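Local coordinates for protein ML032222a iGluR (Mnemiopsis leidyi, PDB 4YKI) that binds glycine in the clamshell ligand-binding domain of an ionotropic glutamate receptor subunit and thereby probably gates a glycine-activated ion channel, at residues 187-191 against 211-215; 18-22 against 34-39; 3-8 against 223-228; 77-81 against 98-102; 118-124 against 134-138. One frame throughout, in Å; residues are numbered along the deposited sequence. Where two conformers were deposited one is given.

Starting from the N terminus, residues 3-8 wait longest for their partner: interaction 3 closes only at 223-228, at the start of helix 225-238, and its loop encloses all the others. Within it four contacts follow one another in series, and none cross. Interaction 2 ties the loop 18-22 to strand 34-35 and the start of helix 37-49. Interaction 4 joins helix 75-81 to the short helix 96-99. Interaction 5 shapes the connection from strand 109-118 to strand 137-141, and interaction 1 bridges the end of strand 183-188 and strand 202-218. Interactions 1 and 4 grip opposite ends of the bound glycine; Tyr214 and Val191 of interaction 1 touch Phe20 of interaction 2.

Interaction 1 (187-191 against 211-215). With MG (magnesium ion), chain D; GLY (glycine), chain E.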
# COMPACT_ATOMS: atom_id res chain seq x y z
N ASP B 187 11.04 -14.33 7.44
CA ASP B 187 11.13 -12.88 7.61
C ASP B 187 10.33 -12.17 6.51
O ASP B 187 9.24 -12.62 6.18
CB ASP B 187 12.59 -12.40 7.71
CG ASP B 187 12.70 -11.04 8.38
OD1 ASP B 187 12.56 -10.99 9.63
OD2 ASP B 187 12.85 -10.03 7.65
N GLU B 188 10.87 -11.07 5.96
CA GLU B 188 10.12 -10.18 5.08
C GLU B 188 10.73 -10.16 3.69
O GLU B 188 11.94 -10.04 3.53
CB GLU B 188 10.07 -8.76 5.69
CG GLU B 188 9.48 -8.73 7.08
CD GLU B 188 9.44 -7.35 7.71
OE1 GLU B 188 10.18 -6.45 7.25
OE2 GLU B 188 8.69 -7.20 8.71
N GLY B 189 9.87 -10.24 2.68
CA GLY B 189 10.31 -10.34 1.30
C GLY B 189 11.39 -9.37 0.86
O GLY B 189 12.42 -9.78 0.35
N PRO B 190 11.17 -8.06 1.01
CA PRO B 190 12.15 -7.12 0.45
C PRO B 190 13.50 -7.17 1.15
O PRO B 190 14.56 -7.01 0.54
CB PRO B 190 11.46 -5.76 0.64
CG PRO B 190 9.98 -6.11 0.68
CD PRO B 190 9.92 -7.40 1.41
N VAL B 191 13.48 -7.41 2.46
CA VAL B 191 14.69 -7.50 3.26
C VAL B 191 15.50 -8.71 2.84
O VAL B 191 16.73 -8.65 2.67
CB VAL B 191 14.34 -7.55 4.77
CG1 VAL B 191 15.55 -7.83 5.63
CG2 VAL B 191 13.67 -6.25 5.20
N SER B 211 -0.14 -10.17 3.71
CA SER B 211 -0.05 -8.93 2.98
C SER B 211 0.03 -7.78 3.95
O SER B 211 -0.87 -7.63 4.78
CB SER B 211 -1.31 -8.79 2.14
OG SER B 211 -1.40 -7.53 1.53
N PHE B 212 1.05 -6.94 3.81
CA PHE B 212 1.21 -5.77 4.66
C PHE B 212 2.03 -4.71 3.92
O PHE B 212 2.37 -4.88 2.76
CB PHE B 212 1.81 -6.17 6.03
CG PHE B 212 3.17 -6.81 5.94
CD1 PHE B 212 3.28 -8.16 5.77
CD2 PHE B 212 4.32 -6.05 6.03
CE1 PHE B 212 4.52 -8.76 5.67
CE2 PHE B 212 5.56 -6.64 5.93
CZ PHE B 212 5.65 -8.01 5.74
N GLU B 213 2.28 -3.60 4.60
CA GLU B 213 2.99 -2.45 4.05
C GLU B 213 4.18 -2.12 4.92
O GLU B 213 4.20 -2.41 6.12
CB GLU B 213 2.10 -1.22 4.13
CG GLU B 213 0.90 -1.24 3.26
CD GLU B 213 1.21 -0.96 1.80
OE1 GLU B 213 2.37 -0.63 1.45
OE2 GLU B 213 0.24 -1.01 0.99
N TYR B 214 5.15 -1.45 4.31
CA TYR B 214 6.09 -0.62 5.03
C TYR B 214 5.59 0.83 5.04
O TYR B 214 5.12 1.36 4.03
CB TYR B 214 7.49 -0.66 4.39
CG TYR B 214 8.19 -1.98 4.48
CD1 TYR B 214 8.07 -2.79 5.60
CD2 TYR B 214 9.01 -2.40 3.45
CE1 TYR B 214 8.76 -4.01 5.68
CE2 TYR B 214 9.71 -3.59 3.53
CZ TYR B 214 9.58 -4.39 4.63
OH TYR B 214 10.28 -5.57 4.65
N ALA B 215 5.66 1.45 6.21
CA ALA B 215 5.26 2.81 6.40
C ALA B 215 6.15 3.39 7.50
O ALA B 215 7.03 2.69 8.03
CB ALA B 215 3.79 2.88 6.79
MG MG D . 0.25 -0.99 -1.07
N GLY E . 10.51 -4.55 9.18
CA GLY E . 10.53 -5.21 10.51
C GLY E . 9.46 -4.71 11.46
O GLY E . 9.35 -5.29 12.56
OXT GLY E . 8.75 -3.73 11.12
O HOH W 1 2.11 0.01 -1.06
O HOH W 2 -1.67 -1.83 -0.92
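Glu188 and Tyr214 meet because each sends its CG off anti to its own carbonyl carbon, with chi1 -57° and -67°, and the glutamate chain then runs on extended to its carboxylate. The phenol OH of Tyr214 donates to Glu188 OE1 over 2.7 Å, arriving from above the carboxylate plane, 40° out of it, while OE1 lies near the plane of the tyrosine ring, at its edge. The same oxygen accepts from the amino N of the bound glycine, also at 2.7 Å, so two donors grip it; OE2 is held by Ser93 OG. This carboxylate is the pocket's answer to the ligand's ammonium group; Tyr214, itself in the pocket, and Ser93 hold one oxygen each, which limits its rotation. Were Glu188 an alanine, the ligand's amino group would probably lose its charge partner and the Tyr214 hydroxyl its acceptor. Apolar atoms close in on the two aromatic side chains: Pro190 CG lies 3.8 Å from Tyr214 CE2, Val191 CG2 is 3.5 Å from Tyr214 OH, and Glu188 CG approaches Phe212 CZ at 4.1 Å. Glu213, between the two aromatics, turns the other way, and its OE2 binds a magnesium ion at 2.1 Å. Asp110, with Glu213 and Asp110 of the second subunit, completes that site together with two waters. Glu188 is also the N-cap of helix 189-195. Strand 109-118 runs between the two segments, bonded to Asp187 and Gly189 on one side and to Phe212 on the other, while helix 145-152 touches Glu188 and Phe212.

Interaction 2 (18-22 against 34-39); sequences QPFMF and WSGMVN
Gly36 takes a backbone conformation meant for glycine, phi 128° and psi -179°, and any CB here would run into Phe20 O. It marks the point where a short antiparallel ribbon, strands 22-23 and 34-35, gives way to helix 37-49, in the lobe of the periplasmic-binding-protein-like fold that carries the N terminus; Gly36 itself is the N-cap. The facing loop has its own oddity, a cis peptide before Pro19. It lays two carbonyls against the first turn of the helix: Met37 N donates to Pro19 O at 3.2 Å, nearly straight, and Val38 N donates to Phe20 O at 2.9 Å. In the ribbon, Phe22 and Ser35 form a hydrogen-bonded pair, with Phe22 N to Ser35 O at 2.7 Å and Ser35 N to Phe22 O at 3.1 Å.

Side chains fill in around this backbone. Met37, fully extended, runs alongside Phe20 and brings SD within 4.0 Å of Phe20 CE1, an oblique Met-aromatic contact. Phe20 in turn packs on Tyr214. Met21 is bent at chi2 and chi3, which curls its thioether back between Trp34 and the helix; SD makes a second Met-aromatic contact, with the indole, and CE touches Val38 CG1. The indole also packs on Tyr55 and Phe23. The closest touch on the indole is Met21 CE, 3.7 Å from Trp34 CE3.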
# COMPACT_ATOMS: atom_id res chain seq x y z
N GLN B 18 19.42 -2.95 6.05
CA GLN B 18 19.79 -2.68 4.67
C GLN B 18 18.70 -3.24 3.76
O GLN B 18 18.18 -4.31 4.02
CB GLN B 18 21.17 -3.26 4.36
CG GLN B 18 22.23 -2.63 5.27
CD GLN B 18 23.63 -3.15 5.09
OE1 GLN B 18 23.93 -3.89 4.16
NE2 GLN B 18 24.52 -2.75 6.00
N PRO B 19 18.34 -2.51 2.69
CA PRO B 19 18.95 -1.31 2.13
C PRO B 19 18.19 -0.03 2.53
O PRO B 19 18.43 1.03 1.95
CB PRO B 19 18.79 -1.54 0.63
CG PRO B 19 17.46 -2.17 0.53
CD PRO B 19 17.35 -3.08 1.76
N PHE B 20 17.29 -0.14 3.50
CA PHE B 20 16.52 0.98 3.99
C PHE B 20 17.37 1.95 4.81
O PHE B 20 17.29 3.16 4.60
CB PHE B 20 15.33 0.45 4.78
CG PHE B 20 14.41 -0.40 3.95
CD1 PHE B 20 13.61 0.18 2.98
CD2 PHE B 20 14.37 -1.77 4.10
CE1 PHE B 20 12.78 -0.59 2.19
CE2 PHE B 20 13.54 -2.55 3.31
CZ PHE B 20 12.75 -1.97 2.36
N MET B 21 18.20 1.41 5.70
CA MET B 21 19.13 2.21 6.50
C MET B 21 20.42 1.44 6.68
O MET B 21 20.41 0.23 6.94
CB MET B 21 18.58 2.55 7.88
CG MET B 21 17.52 3.63 7.88
SD MET B 21 18.16 5.20 7.25
CE MET B 21 17.46 6.31 8.45
N PHE B 22 21.52 2.19 6.54
CA PHE B 22 22.88 1.76 6.83
C PHE B 22 23.38 2.70 7.94
O PHE B 22 23.21 3.92 7.83
CB PHE B 22 23.78 1.94 5.60
CG PHE B 22 23.40 1.09 4.41
CD1 PHE B 22 22.33 1.43 3.60
CD2 PHE B 22 24.18 0.00 4.05
CE1 PHE B 22 22.00 0.66 2.50
CE2 PHE B 22 23.87 -0.75 2.94
CZ PHE B 22 22.79 -0.43 2.16
N TRP B 34 24.30 7.95 8.84
CA TRP B 34 23.15 7.24 8.27
C TRP B 34 23.09 7.43 6.76
O TRP B 34 23.38 8.51 6.26
CB TRP B 34 21.86 7.75 8.91
CG TRP B 34 21.75 7.43 10.37
CD1 TRP B 34 22.24 8.17 11.42
CD2 TRP B 34 21.10 6.30 10.96
NE1 TRP B 34 21.95 7.57 12.60
CE2 TRP B 34 21.24 6.42 12.35
CE3 TRP B 34 20.41 5.20 10.44
CZ2 TRP B 34 20.69 5.49 13.24
CZ3 TRP B 34 19.88 4.27 11.32
CH2 TRP B 34 20.03 4.42 12.71
N SER B 35 22.70 6.37 6.05
CA SER B 35 22.48 6.42 4.62
C SER B 35 21.44 5.35 4.27
O SER B 35 21.14 4.47 5.07
CB SER B 35 23.77 6.21 3.84
OG SER B 35 24.35 4.95 4.16
N GLY B 36 20.91 5.42 3.05
CA GLY B 36 20.00 4.41 2.55
C GLY B 36 18.72 5.00 2.00
O GLY B 36 18.55 6.22 1.96
N MET B 37 17.82 4.13 1.54
CA MET B 37 16.56 4.56 0.97
C MET B 37 15.76 5.43 1.92
O MET B 37 15.24 6.49 1.53
CB MET B 37 15.75 3.33 0.56
CG MET B 37 14.34 3.68 0.09
SD MET B 37 13.50 2.23 -0.52
CE MET B 37 11.94 2.91 -1.08
N VAL B 38 15.61 4.99 3.17
CA VAL B 38 14.82 5.77 4.12
C VAL B 38 15.52 7.10 4.44
O VAL B 38 14.87 8.13 4.54
CB VAL B 38 14.50 4.95 5.40
CG1 VAL B 38 13.96 5.82 6.51
CG2 VAL B 38 13.48 3.86 5.04
N ASN B 39 16.84 7.08 4.60
CA ASN B 39 17.55 8.32 4.81
C ASN B 39 17.30 9.32 3.69
O ASN B 39 17.10 10.50 3.94
CB ASN B 39 19.05 8.09 4.98
CG ASN B 39 19.77 9.36 5.33
OD1 ASN B 39 19.55 9.95 6.38
ND2 ASN B 39 20.65 9.80 4.45
O HOH W 3 25.85 4.92 6.52

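Interaction 3 (3-8 against 223-228)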
# COMPACT_ATOMS: atom_id res chain seq x y z
N LYS B 3 -0.50 23.95 13.30
CA LYS B 3 0.88 23.51 13.53
C LYS B 3 1.44 22.89 12.24
O LYS B 3 0.75 22.12 11.55
CB LYS B 3 0.96 22.48 14.67
CG LYS B 3 0.60 22.99 16.06
CD LYS B 3 0.84 21.91 17.11
CE LYS B 3 0.18 22.25 18.45
NZ LYS B 3 0.76 23.45 19.10
N ASN B 4 2.68 23.24 11.91
CA ASN B 4 3.39 22.59 10.81
C ASN B 4 4.78 22.25 11.29
O ASN B 4 5.07 22.36 12.48
CB ASN B 4 3.42 23.47 9.54
CG ASN B 4 4.09 24.81 9.76
OD1 ASN B 4 5.19 24.90 10.28
ND2 ASN B 4 3.41 25.88 9.33
N LEU B 5 5.64 21.82 10.37
CA LEU B 5 6.97 21.33 10.72
C LEU B 5 8.08 22.36 10.57
O LEU B 5 9.24 22.06 10.89
CB LEU B 5 7.27 20.09 9.87
CG LEU B 5 6.66 18.79 10.40
CD1 LEU B 5 6.62 17.72 9.35
CD2 LEU B 5 7.42 18.29 11.62
N ILE B 6 7.77 23.56 10.11
CA ILE B 6 8.83 24.53 9.87
C ILE B 6 9.51 24.94 11.18
O ILE B 6 8.87 25.40 12.13
CB ILE B 6 8.29 25.77 9.14
CG1 ILE B 6 7.66 25.37 7.80
CG2 ILE B 6 9.42 26.75 8.89
CD1 ILE B 6 6.90 26.48 7.11
N GLY B 7 10.83 24.74 11.23
CA GLY B 7 11.61 25.06 12.42
C GLY B 7 11.60 23.98 13.51
O GLY B 7 12.35 24.09 14.47
N ARG B 8 10.78 22.95 13.39
CA ARG B 8 10.76 21.87 14.37
C ARG B 8 12.03 21.05 14.28
O ARG B 8 12.68 21.01 13.25
CB ARG B 8 9.54 20.97 14.14
CG ARG B 8 8.19 21.69 14.25
CD ARG B 8 7.80 22.08 15.66
NE ARG B 8 6.53 22.79 15.63
CZ ARG B 8 5.78 23.06 16.68
NH1 ARG B 8 6.13 22.66 17.89
NH2 ARG B 8 4.65 23.72 16.52
N PRO B 223 0.61 16.06 15.51
CA PRO B 223 0.20 17.17 14.64
C PRO B 223 0.88 17.13 13.27
O PRO B 223 0.57 17.98 12.43
CB PRO B 223 0.66 18.40 15.43
CG PRO B 223 1.82 17.92 16.23
CD PRO B 223 1.50 16.50 16.60
N TYR B 224 1.76 16.16 13.03
CA TYR B 224 2.55 16.14 11.80
C TYR B 224 2.09 15.10 10.79
O TYR B 224 2.63 15.03 9.68
CB TYR B 224 4.01 15.89 12.15
CG TYR B 224 4.55 16.82 13.22
CD1 TYR B 224 4.41 18.20 13.11
CD2 TYR B 224 5.18 16.32 14.36
CE1 TYR B 224 4.89 19.06 14.09
CE2 TYR B 224 5.67 17.18 15.35
CZ TYR B 224 5.52 18.54 15.20
OH TYR B 224 5.98 19.39 16.19
N LYS B 225 1.13 14.27 11.18
CA LYS B 225 0.70 13.14 10.34
C LYS B 225 0.19 13.56 8.96
O LYS B 225 0.55 12.98 7.95
CB LYS B 225 -0.35 12.28 11.06
CG LYS B 225 -0.89 11.14 10.18
CD LYS B 225 -1.58 10.03 10.97
CE LYS B 225 -2.52 9.18 10.10
NZ LYS B 225 -1.87 8.57 8.92
N SER B 226 -0.67 14.57 8.92
CA SER B 226 -1.26 15.00 7.66
C SER B 226 -0.20 15.45 6.65
O SER B 226 -0.27 15.13 5.47
CB SER B 226 -2.30 16.09 7.90
OG SER B 226 -3.41 15.58 8.63
N LEU B 227 0.78 16.22 7.11
CA LEU B 227 1.88 16.65 6.26
C LEU B 227 2.77 15.51 5.80
O LEU B 227 3.13 15.41 4.63
CB LEU B 227 2.73 17.70 6.98
CG LEU B 227 2.09 19.08 7.05
CD1 LEU B 227 2.82 19.97 8.04
CD2 LEU B 227 2.10 19.70 5.66
N ILE B 228 3.13 14.62 6.72
CA ILE B 228 3.94 13.48 6.34
C ILE B 228 3.21 12.61 5.32
O ILE B 228 3.80 12.20 4.30
CB ILE B 228 4.37 12.66 7.59
CG1 ILE B 228 5.30 13.48 8.48
CG2 ILE B 228 5.02 11.32 7.18
CD1 ILE B 228 6.64 13.78 7.87
O HOH W 4 -1.04 20.26 12.48
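Leu5 and Tyr224 carry the apolar part of this contact. Leu5 CD2 sits over one face of the phenol, 3.6 Å from the ring centroid and 20° off its normal, a CH-pi contact; Pro223 CG covers the opposite face, so the ring is sandwiched. Leu227 CD1 reaches Asn4 CB at 3.9 Å, and the aliphatic chain of Lys3 crosses Pro223, CD to CB. Leu5 and Leu227 both also lie on Leu49 of helix 37-49.

Polar contact is looser. Tyr224 OH lies over a face of the Arg8 guanidinium, with Arg8 CD 3.3 Å from the hydroxyl oxygen; NE, poorly angled for it, instead bonds Asn4 O weakly. Asn4 O comes up to the ring edge beside CE1. A water joins the backbones, donating to Lys3 O at 2.7 Å and to Pro223 O at 2.8 Å.

Bonds inside residues 3-8 shape the loop. Asn4 OD1 accepts from Ile6 N at 2.9 Å, its CG held between backbone N and carbonyl carbon (chi1 59°). Arg8 N bonds back to Leu5 O at 3.1 Å. The result is an Asx turn running into a type II beta turn with Gly7 at its third position, leading into strand 9-13.

Interaction 4 (77-81 against 98-102); sequences IRDLL and RKSAI. With GLY (glycine), chain E.
Ile77 opens the contact by laying its CD1 against the stem of Arg98, 3.9 Å from CG, the two side chains crossing at about a right angle. Helix 75-81 packs on the short helix 96-99 and the turn after it, in the bilobed ligand-binding fold of glutamate receptors, whose family arginine holds the ligand's alpha-carboxylate. The same Ile77 CD1 also touches Ile102 CD1 at 3.7 Å, so one methyl touches both arginine and isoleucine.

One turn on, Leu80 brings CD2 to 3.9 Å from Ile102 CG2. Leu81 follows with its own CD2, 3.8 Å from that same Ile102 CG2, and its CD1 faces Ala101 CB. Ile102 thus meets all three residues on this side of the helix; with CG1 between backbone N and carbonyl carbon (chi1 67°), its CG2 and CD1 branches part toward different partners. Arg98 O accepts from both Ala101 N and Ile102 N, which fixes the turn.

Beyond Ile77 the arginine stays extended from CG to NE, and bonds to Ser93 O and Gly64 O steady its guanidinium. That group meets the glycine carboxylate edge-on in a two-pronged clasp: Arg98 NH1 donates to GLY OXT and NH2 to GLY O, each at 2.9 Å.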
# COMPACT_ATOMS: atom_id res chain seq x y z
N ILE B 77 9.00 1.05 18.80
CA ILE B 77 7.62 1.35 19.17
C ILE B 77 7.59 1.96 20.58
O ILE B 77 6.96 2.99 20.81
CB ILE B 77 6.72 0.10 19.13
CG1 ILE B 77 6.70 -0.57 17.74
CG2 ILE B 77 5.30 0.47 19.56
CD1 ILE B 77 6.10 0.24 16.63
N ARG B 78 8.29 1.32 21.52
CA ARG B 78 8.31 1.81 22.90
C ARG B 78 8.92 3.21 23.00
O ARG B 78 8.42 4.06 23.73
CB ARG B 78 9.06 0.83 23.81
CG ARG B 78 9.18 1.25 25.27
CD ARG B 78 7.85 1.44 25.97
NE ARG B 78 8.05 1.72 27.40
CZ ARG B 78 8.24 0.80 28.34
NH1 ARG B 78 8.23 -0.50 28.06
NH2 ARG B 78 8.45 1.19 29.58
N ASP B 79 10.00 3.45 22.25
CA ASP B 79 10.61 4.77 22.29
C ASP B 79 9.64 5.84 21.80
O ASP B 79 9.62 6.95 22.32
CB ASP B 79 11.88 4.81 21.43
CG ASP B 79 13.12 4.27 22.12
OD1 ASP B 79 13.05 3.80 23.27
OD2 ASP B 79 14.17 4.30 21.43
N LEU B 80 8.86 5.52 20.76
CA LEU B 80 7.85 6.46 20.26
C LEU B 80 6.77 6.72 21.33
O LEU B 80 6.44 7.87 21.61
CB LEU B 80 7.24 5.89 18.98
CG LEU B 80 6.29 6.81 18.21
CD1 LEU B 80 7.04 7.99 17.64
CD2 LEU B 80 5.63 6.07 17.09
N LEU B 81 6.25 5.67 21.94
CA LEU B 81 5.24 5.80 23.00
C LEU B 81 5.74 6.61 24.17
O LEU B 81 4.96 7.32 24.79
CB LEU B 81 4.79 4.42 23.48
CG LEU B 81 3.99 3.63 22.44
CD1 LEU B 81 3.77 2.21 22.91
CD2 LEU B 81 2.64 4.28 22.12
N ARG B 98 0.54 -3.24 16.56
CA ARG B 98 1.14 -1.91 16.55
C ARG B 98 0.07 -0.82 16.39
O ARG B 98 0.12 0.20 17.06
CB ARG B 98 2.21 -1.81 15.45
CG ARG B 98 3.50 -2.52 15.81
CD ARG B 98 4.42 -2.65 14.62
NE ARG B 98 5.67 -3.28 15.01
CZ ARG B 98 6.63 -3.61 14.17
NH1 ARG B 98 6.51 -3.37 12.87
NH2 ARG B 98 7.74 -4.15 14.63
N LYS B 99 -0.90 -1.06 15.51
CA LYS B 99 -1.97 -0.12 15.23
C LYS B 99 -2.82 0.16 16.47
O LYS B 99 -3.44 1.21 16.57
CB LYS B 99 -2.84 -0.64 14.07
CG LYS B 99 -3.92 0.31 13.55
CD LYS B 99 -3.35 1.60 12.97
CE LYS B 99 -4.43 2.49 12.34
NZ LYS B 99 -5.35 3.08 13.35
N SER B 100 -2.86 -0.77 17.42
CA SER B 100 -3.60 -0.52 18.66
C SER B 100 -2.92 0.52 19.56
O SER B 100 -3.57 1.07 20.45
CB SER B 100 -3.83 -1.84 19.42
OG SER B 100 -2.66 -2.24 20.10
N ALA B 101 -1.64 0.80 19.31
CA ALA B 101 -0.82 1.69 20.13
C ALA B 101 -0.35 2.94 19.41
O ALA B 101 -0.19 3.97 20.06
CB ALA B 101 0.38 0.94 20.69
N ILE B 102 -0.06 2.83 18.11
CA ILE B 102 0.48 3.94 17.32
C ILE B 102 -0.28 4.06 16.00
O ILE B 102 -1.08 3.18 15.66
CB ILE B 102 2.00 3.75 17.02
CG1 ILE B 102 2.28 2.56 16.09
CG2 ILE B 102 2.80 3.63 18.33
CD1 ILE B 102 3.62 2.65 15.34
N GLY E . 10.51 -4.55 9.18
CA GLY E . 10.53 -5.21 10.51
C GLY E . 9.46 -4.71 11.46
O GLY E . 9.35 -5.29 12.56
OXT GLY E . 8.75 -3.73 11.12

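Interaction 5 (118-124 against 134-138)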
# COMPACT_ATOMS: atom_id res chain seq x y z
N LYS B 118 18.43 -22.96 3.72
CA LYS B 118 19.70 -23.50 3.24
C LYS B 118 19.80 -24.97 3.63
O LYS B 118 19.57 -25.33 4.78
CB LYS B 118 20.88 -22.71 3.81
CG LYS B 118 22.23 -23.27 3.43
CD LYS B 118 23.37 -22.35 3.80
CE LYS B 118 24.69 -23.07 3.61
NZ LYS B 118 25.82 -22.13 3.74
N GLY B 119 20.08 -25.82 2.66
CA GLY B 119 20.23 -27.24 2.91
C GLY B 119 20.20 -28.05 1.63
O GLY B 119 19.40 -27.80 0.73
N GLU B 120 21.09 -29.04 1.58
CA GLU B 120 21.04 -30.05 0.54
C GLU B 120 20.06 -31.15 0.96
O GLU B 120 19.67 -31.26 2.13
CB GLU B 120 22.44 -30.63 0.29
CG GLU B 120 23.43 -29.56 -0.23
CD GLU B 120 24.88 -30.04 -0.35
OE1 GLU B 120 25.15 -31.21 -0.07
OE2 GLU B 120 25.74 -29.23 -0.75
N GLY B 121 19.63 -31.95 -0.02
CA GLY B 121 18.75 -33.06 0.26
C GLY B 121 17.28 -32.67 0.24
O GLY B 121 16.86 -31.71 -0.43
N THR B 122 16.47 -33.41 0.99
CA THR B 122 15.05 -33.12 1.06
C THR B 122 14.89 -31.68 1.54
O THR B 122 15.66 -31.17 2.36
CB THR B 122 14.29 -34.05 2.02
OG1 THR B 122 14.83 -33.93 3.34
CG2 THR B 122 14.33 -35.51 1.56
N THR B 123 13.87 -31.02 1.01
CA THR B 123 13.61 -29.64 1.35
C THR B 123 12.14 -29.51 1.74
O THR B 123 11.46 -30.50 1.95
CB THR B 123 14.10 -28.73 0.20
OG1 THR B 123 14.12 -27.36 0.62
CG2 THR B 123 13.24 -28.91 -1.01
N LEU B 124 11.67 -28.29 1.89
CA LEU B 124 10.33 -28.05 2.41
C LEU B 124 9.55 -27.21 1.44
O LEU B 124 10.11 -26.35 0.78
CB LEU B 124 10.40 -27.31 3.74
CG LEU B 124 11.23 -28.04 4.79
CD1 LEU B 124 11.51 -27.15 5.96
CD2 LEU B 124 10.53 -29.29 5.24
N ASP B 134 12.64 -33.07 11.94
CA ASP B 134 13.75 -32.55 12.74
C ASP B 134 15.06 -32.43 11.97
O ASP B 134 16.11 -32.24 12.58
CB ASP B 134 13.95 -33.32 14.05
CG ASP B 134 14.24 -34.78 13.84
OD1 ASP B 134 14.40 -35.21 12.68
OD2 ASP B 134 14.31 -35.51 14.85
N LYS B 135 15.00 -32.48 10.65
CA LYS B 135 16.17 -32.20 9.83
C LYS B 135 16.57 -30.73 9.92
O LYS B 135 17.75 -30.39 10.10
CB LYS B 135 15.91 -32.54 8.37
CG LYS B 135 17.07 -32.17 7.44
CD LYS B 135 16.85 -32.58 5.99
CE LYS B 135 17.95 -32.06 5.10
NZ LYS B 135 17.79 -32.56 3.73
N TYR B 136 15.58 -29.85 9.77
CA TYR B 136 15.80 -28.42 9.77
C TYR B 136 15.41 -27.80 11.09
O TYR B 136 14.38 -28.15 11.66
CB TYR B 136 14.93 -27.75 8.67
CG TYR B 136 15.37 -28.07 7.26
CD1 TYR B 136 16.37 -27.35 6.67
CD2 TYR B 136 14.80 -29.10 6.55
CE1 TYR B 136 16.81 -27.64 5.40
CE2 TYR B 136 15.23 -29.40 5.28
CZ TYR B 136 16.24 -28.68 4.71
OH TYR B 136 16.71 -28.94 3.44
N LYS B 137 16.23 -26.87 11.56
CA LYS B 137 15.85 -25.91 12.59
C LYS B 137 15.34 -24.65 11.90
O LYS B 137 15.49 -24.51 10.69
CB LYS B 137 17.03 -25.60 13.51
CG LYS B 137 17.39 -26.76 14.42
CD LYS B 137 18.54 -26.45 15.36
CE LYS B 137 18.87 -27.62 16.28
NZ LYS B 137 17.69 -28.08 17.06
N TRP B 138 14.72 -23.75 12.65
CA TRP B 138 14.10 -22.58 12.07
C TRP B 138 13.96 -21.50 13.11
O TRP B 138 14.11 -21.75 14.31
CB TRP B 138 12.72 -22.93 11.48
CG TRP B 138 11.70 -23.28 12.51
CD1 TRP B 138 10.84 -22.42 13.14
CD2 TRP B 138 11.44 -24.57 13.06
NE1 TRP B 138 10.06 -23.10 14.04
CE2 TRP B 138 10.41 -24.42 14.01
CE3 TRP B 138 11.97 -25.84 12.84
CZ2 TRP B 138 9.89 -25.51 14.72
CZ3 TRP B 138 11.47 -26.91 13.57
CH2 TRP B 138 10.44 -26.73 14.50
O HOH W 5 16.84 -26.90 1.46
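Tyr136 presents its ring edge to two carbonyls of the loop that wraps it: Lys118 O lies in the ring plane 3.7 Å from CE1, and Thr122 O, also in plane, is met by the hydroxyl. Leu124 CD1 comes in obliquely, 3.9 Å from CD2. The loop leads from strand 109-118 to strand 137-141 of the mixed sheet; strand 183-188 lies between those two, so the loop links strands that are not neighbours. Tyr136 plugs its bend.

Beside the tyrosine, Lys135 stretches out straight, CG opposite the backbone N (chi1 175°) and every later torsion extended, to bring its ammonium inside the bend. There NZ donates to Glu120 O at 2.8 Å and Thr122 O at 2.9 Å, on a lone pair each time, and to Thr122 OG1 at 3.3 Å. Thr122 O takes a second bond from Tyr136 OH, 2.7 Å long. A methionine in place of Lys135 would probably leave the Glu120 carbonyl without this donor and the bend freer to move. Close quarters suit the glycines: a CB on Gly119 would strike Tyr136 OH, and one on Gly121 the Lys135 NZ. One water donates to Gly119 O and, at 2.8 Å, to Tyr136 OH, and also bonds Thr123 OG1.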